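Local coordinates for laminin subunit ALPHA-1 (Mus musculus, PDB 2JD4), which forms part of the basement membrane protein laminin-111 and, through its LG4-5 domains, probably attaches it to the cell surface, at residues I248-V253 with H286-H291; N350-L353 with Q358-S361. The protein carries 4 engineered substitutions. All blocks are in the same frame, centred on the assembly; numbering follows the deposited sequence.

Contact 1 (I248-V253 with H286-H291)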
loop_
_atom_site.group_PDB
_atom_site.type_symbol
_atom_site.label_atom_id
_atom_site.label_comp_id
_atom_site.label_asym_id
_atom_site.label_seq_id
_atom_site.Cartn_x
_atom_site.Cartn_y
_atom_site.Cartn_z
ATOM N N ILE A 248 15.578 9.238 -16.353
ATOM C CA ILE A 248 14.366 8.824 -17.064
ATOM C C ILE A 248 13.163 9.466 -16.372
ATOM O O ILE A 248 13.210 9.742 -15.173
ATOM C CB ILE A 248 14.168 7.287 -17.069
ATOM C CG1 ILE A 248 13.855 6.780 -15.660
ATOM C CG2 ILE A 248 15.421 6.603 -17.606
ATOM C CD1 ILE A 248 13.406 5.329 -15.635
ATOM N N GLY A 249 12.095 9.710 -17.125
ATOM C CA GLY A 249 10.908 10.325 -16.548
ATOM C C GLY A 249 9.619 9.952 -17.258
ATOM O O GLY A 249 9.621 9.674 -18.456
ATOM N N LEU A 250 8.519 9.941 -16.504
ATOM C CA LEU A 250 7.193 9.622 -17.027
ATOM C C LEU A 250 6.266 10.706 -16.469
ATOM O O LEU A 250 6.211 10.913 -15.255
ATOM C CB LEU A 250 6.754 8.244 -16.525
ATOM C CG LEU A 250 5.735 7.446 -17.338
ATOM C CD1 LEU A 250 6.332 7.086 -18.692
ATOM C CD2 LEU A 250 5.360 6.172 -16.580
ATOM N N GLU A 251 5.546 11.398 -17.345
ATOM C CA GLU A 251 4.663 12.476 -16.911
ATOM C C GLU A 251 3.491 12.722 -17.852
ATOM O O GLU A 251 3.515 12.324 -19.020
ATOM C CB GLU A 251 5.467 13.777 -16.774
ATOM C CG GLU A 251 6.462 13.992 -17.911
ATOM C CD GLU A 251 7.157 15.355 -17.889
ATOM O OE1 GLU A 251 7.327 15.954 -16.804
ATOM O OE2 GLU A 251 7.559 15.820 -18.977
ATOM N N ILE A 252 2.463 13.377 -17.319
ATOM C CA ILE A 252 1.272 13.730 -18.082
ATOM C C ILE A 252 1.312 15.250 -18.244
ATOM O O ILE A 252 1.294 15.979 -17.258
ATOM C CB ILE A 252 -0.030 13.348 -17.324
ATOM C CG1 ILE A 252 -0.077 11.836 -17.079
ATOM C CG2 ILE A 252 -1.240 13.784 -18.123
ATOM C CD1 ILE A 252 -1.333 11.371 -16.354
ATOM N N VAL A 253 1.388 15.720 -19.485
ATOM C CA VAL A 253 1.427 17.153 -19.764
ATOM C C VAL A 253 0.387 17.491 -20.830
ATOM O O VAL A 253 0.472 17.024 -21.965
ATOM C CB VAL A 253 2.827 17.585 -20.268
ATOM C CG1 VAL A 253 2.828 19.068 -20.623
ATOM C CG2 VAL A 253 3.871 17.298 -19.197
ATOM N N HIS A 286 -6.477 3.573 -16.630
ATOM C CA HIS A 286 -5.735 3.400 -17.876
ATOM C C HIS A 286 -4.469 2.626 -17.574
ATOM O O HIS A 286 -3.859 2.810 -16.515
ATOM C CB HIS A 286 -5.375 4.765 -18.451
ATOM C CG HIS A 286 -6.566 5.622 -18.734
ATOM N ND1 HIS A 286 -7.385 5.416 -19.822
ATOM C CD2 HIS A 286 -7.115 6.642 -18.035
ATOM C CE1 HIS A 286 -8.390 6.273 -19.781
ATOM N NE2 HIS A 286 -8.249 7.028 -18.706
ATOM N N THR A 287 -4.074 1.745 -18.485
ATOM C CA THR A 287 -2.862 0.973 -18.279
ATOM C C THR A 287 -1.721 1.713 -18.954
ATOM O O THR A 287 -1.924 2.405 -19.957
ATOM C CB THR A 287 -2.974 -0.446 -18.873
ATOM O OG1 THR A 287 -3.173 -0.364 -20.288
ATOM C CG2 THR A 287 -4.142 -1.197 -18.244
ATOM N N LEU A 288 -0.526 1.586 -18.394
ATOM C CA LEU A 288 0.632 2.253 -18.963
ATOM C C LEU A 288 1.857 1.351 -18.903
ATOM O O LEU A 288 2.164 0.762 -17.866
ATOM C CB LEU A 288 0.888 3.563 -18.212
ATOM C CG LEU A 288 1.968 4.528 -18.713
ATOM C CD1 LEU A 288 1.787 5.867 -18.014
ATOM C CD2 LEU A 288 3.359 3.962 -18.442
ATOM N N GLN A 289 2.544 1.243 -20.037
ATOM C CA GLN A 289 3.745 0.431 -20.146
ATOM C C GLN A 289 4.837 1.287 -20.778
ATOM O O GLN A 289 4.611 1.935 -21.791
ATOM C CB GLN A 289 3.490 -0.789 -21.033
ATOM C CG GLN A 289 2.379 -1.705 -20.559
ATOM C CD GLN A 289 2.010 -2.748 -21.599
ATOM O OE1 GLN A 289 2.854 -3.537 -22.034
ATOM N NE2 GLN A 289 0.746 -2.755 -22.006
ATOM N N ALA A 290 6.014 1.297 -20.169
ATOM C CA ALA A 290 7.136 2.066 -20.697
ATOM C C ALA A 290 8.358 1.165 -20.616
ATOM O O ALA A 290 8.843 0.864 -19.525
ATOM C CB ALA A 290 7.345 3.328 -19.867
ATOM N N HIS A 291 8.851 0.731 -21.771
ATOM C CA HIS A 291 9.998 -0.169 -21.804
ATOM C C HIS A 291 11.263 0.474 -22.359
ATOM O O HIS A 291 11.254 1.059 -23.440
ATOM C CB HIS A 291 9.656 -1.412 -22.634
ATOM C CG HIS A 291 10.653 -2.524 -22.507
ATOM N ND1 HIS A 291 10.619 -3.647 -23.306
ATOM C CD2 HIS A 291 11.691 -2.702 -21.653
ATOM C CE1 HIS A 291 11.592 -4.468 -22.950
ATOM N NE2 HIS A 291 12.256 -3.918 -21.950
#
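Leu-250 and Ala-290 mark where the two strands come closest, yet their CA atoms are still 8.4 Å apart, too far for backbone pairing. Strand 248-253 and strand 286-291 run in roughly opposite senses, one above the other, and meet through side chains alone. Leu-250 points at the facing strand; its CG lies trans to the backbone N (chi1 -155°), and chi2 (64°) then splits the two methyls between Leu-288 and Ala-290. CD2 meets Leu-288 CD2 tip to tip at 3.5 Å, with Leu-288 CD1 a little farther off at 3.9 Å. The other methyl, CD1, rests on Ala-290 CB at 4.1 Å, the small residue offering only its CB to the branched one. This is the interior of a laminin G domain, a beta sandwich: 248-253 pairs with 235-241 and 256-262 in one layer, whereas 286-291 pairs with 222-230 and 296-301 in the other. Glu-251 and Gln-289, following the alternation of the strands, turn away from the apolar filling. Phe-259 touches both Leu-250 and Ala-290, while Leu-226, Phe-228 and Leu-237 pack against Leu-288.

Contact 2 (N350-L353 with Q358-S361); sequences NLRL and QVQS
Leu-353 N donates to Gln-360 O over 2.6 Å in a nearly straight bond (173° at the hydrogen), with the donor somewhat off the carbonyl plane. The return bond from Gln-360 N to Leu-353 O is weak and bent to 116°, and the pairing here is loose. Together they belong to a beta hairpin of the laminin G domain, in which strand 350-353 turns back through a loop into the short, weakly bonded strand 360-361. One step on, Arg-352 and Ser-361 form an antiparallel non-hydrogen-bonded pair, their CA atoms 3.9 Å apart. Two CA-H...O contacts supplement the bonding: Ser-361 CA lies 3.3 Å from Leu-351 O, and Arg-352 CA lies 3.2 Å from Gln-360 O. Leu-353 and Gln-360 turn to the sheet face opposite that of Arg-352, and Leu-353 packs inward on Leu-222 and Leu-362. Arg-352 starts with CG wedged between the backbone N and carbonyl carbon (chi1 58°) and bends again at chi2 and chi3, which folds its guanidinium back over the hairpin. Val-359 CG1 sits over one face of that group, its 2.9 Å approach to Arg-352 NH2 too short to be taken literally. Replacing the arginine by an alanine would probably uncover Val-359 CG1 on the side where the guanidinium now lies and take the edge contact from Ser-361 CB. Ser-361 CB approaches the guanidinium at its edge, in plane, 3.5 Å from Arg-352 NH1.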
loop_
_atom_site.group_PDB
_atom_site.type_symbol
_atom_site.label_atom_id
_atom_site.label_comp_id
_atom_site.label_asym_id
_atom_site.label_seq_id
_atom_site.Cartn_x
_atom_site.Cartn_y
_atom_site.Cartn_z
ATOM N N ASN A 350 -0.902 -1.015 -8.921
ATOM C CA ASN A 350 -0.056 -2.007 -9.580
ATOM C C ASN A 350 1.210 -1.446 -10.221
ATOM O O ASN A 350 1.499 -1.715 -11.391
ATOM C CB ASN A 350 -0.869 -2.769 -10.634
ATOM C CG ASN A 350 -2.004 -3.573 -10.023
ATOM O OD1 ASN A 350 -1.809 -4.285 -9.036
ATOM N ND2 ASN A 350 -3.195 -3.472 -10.611
ATOM N N LEU A 351 1.965 -0.675 -9.450
ATOM C CA LEU A 351 3.213 -0.090 -9.933
ATOM C C LEU A 351 4.312 -1.149 -9.854
ATOM O O LEU A 351 4.632 -1.632 -8.766
ATOM C CB LEU A 351 3.601 1.105 -9.064
ATOM C CG LEU A 351 4.894 1.832 -9.428
ATOM C CD1 LEU A 351 4.780 2.437 -10.819
ATOM C CD2 LEU A 351 5.158 2.917 -8.398
ATOM N N ARG A 352 4.900 -1.494 -10.996
ATOM C CA ARG A 352 5.939 -2.520 -11.018
ATOM C C ARG A 352 7.090 -2.234 -11.978
ATOM O O ARG A 352 6.920 -1.571 -12.997
ATOM C CB ARG A 352 5.309 -3.868 -11.370
ATOM C CG ARG A 352 4.591 -3.851 -12.716
ATOM C CD ARG A 352 3.308 -4.688 -12.728
ATOM N NE ARG A 352 3.549 -6.129 -12.717
ATOM C CZ ARG A 352 3.873 -6.832 -11.636
ATOM N NH1 ARG A 352 3.996 -6.236 -10.457
ATOM N NH2 ARG A 352 4.066 -8.143 -11.734
ATOM N N LEU A 353 8.265 -2.755 -11.640
ATOM C CA LEU A 353 9.452 -2.579 -12.469
ATOM C C LEU A 353 10.029 -3.931 -12.875
ATOM O O LEU A 353 10.272 -4.794 -12.033
ATOM C CB LEU A 353 10.510 -1.761 -11.721
ATOM C CG LEU A 353 10.317 -0.241 -11.671
ATOM C CD1 LEU A 353 9.003 0.100 -11.006
ATOM C CD2 LEU A 353 11.473 0.388 -10.912
ATOM N N GLN A 358 11.439 -11.437 -14.342
ATOM C CA GLN A 358 12.150 -10.458 -13.528
ATOM C C GLN A 358 11.285 -9.247 -13.185
ATOM O O GLN A 358 11.576 -8.128 -13.606
ATOM C CB GLN A 358 13.414 -9.995 -14.257
ATOM C CG GLN A 358 14.502 -11.046 -14.299
ATOM C CD GLN A 358 14.997 -11.411 -12.913
ATOM O OE1 GLN A 358 14.217 -11.808 -12.045
ATOM N NE2 GLN A 358 16.301 -11.278 -12.698
ATOM N N VAL A 359 10.232 -9.477 -12.408
ATOM C CA VAL A 359 9.322 -8.406 -12.020
ATOM C C VAL A 359 9.497 -7.981 -10.561
ATOM O O VAL A 359 9.954 -8.757 -9.722
ATOM C CB VAL A 359 7.850 -8.826 -12.241
ATOM C CG1 VAL A 359 6.925 -7.673 -11.906
ATOM C CG2 VAL A 359 7.643 -9.270 -13.686
ATOM N N GLN A 360 9.130 -6.737 -10.273
ATOM C CA GLN A 360 9.232 -6.189 -8.928
ATOM C C GLN A 360 8.204 -5.079 -8.750
ATOM O O GLN A 360 8.264 -4.054 -9.427
ATOM C CB GLN A 360 10.643 -5.641 -8.699
ATOM C CG GLN A 360 10.810 -4.847 -7.419
ATOM C CD GLN A 360 12.238 -4.387 -7.212
ATOM O OE1 GLN A 360 13.134 -5.198 -6.975
ATOM N NE2 GLN A 360 12.461 -3.082 -7.309
ATOM N N SER A 361 7.252 -5.286 -7.846
ATOM C CA SER A 361 6.219 -4.286 -7.603
ATOM C C SER A 361 6.598 -3.360 -6.449
ATOM O O SER A 361 7.042 -3.808 -5.392
ATOM C CB SER A 361 4.872 -4.969 -7.333
ATOM O OG SER A 361 4.995 -5.998 -6.372
#

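Overall arrangement
Both contacts belong to the second laminin G domain of the fragment and lie on the same side of the chain's centre. The centres of contacts 1 and 2 are about 14 Å apart; the nearest atoms of contacts 1 and 2 are about 7 Å apart, without touching. Along the chain both segments of contact 1 precede those of contact 2. Strand 222-230 connects them: it pairs with strand 286-293 of contact 1 on one flank and with strand 347-353 of contact 2 on the other. Contact 1 joins the two layers across the buried interior, whereas contact 2 works within a layer, adding a largely exposed hairpin arm. Asp-246, a magnesium ligand, directly precedes strand 247-253, so this strand starts at the metal site.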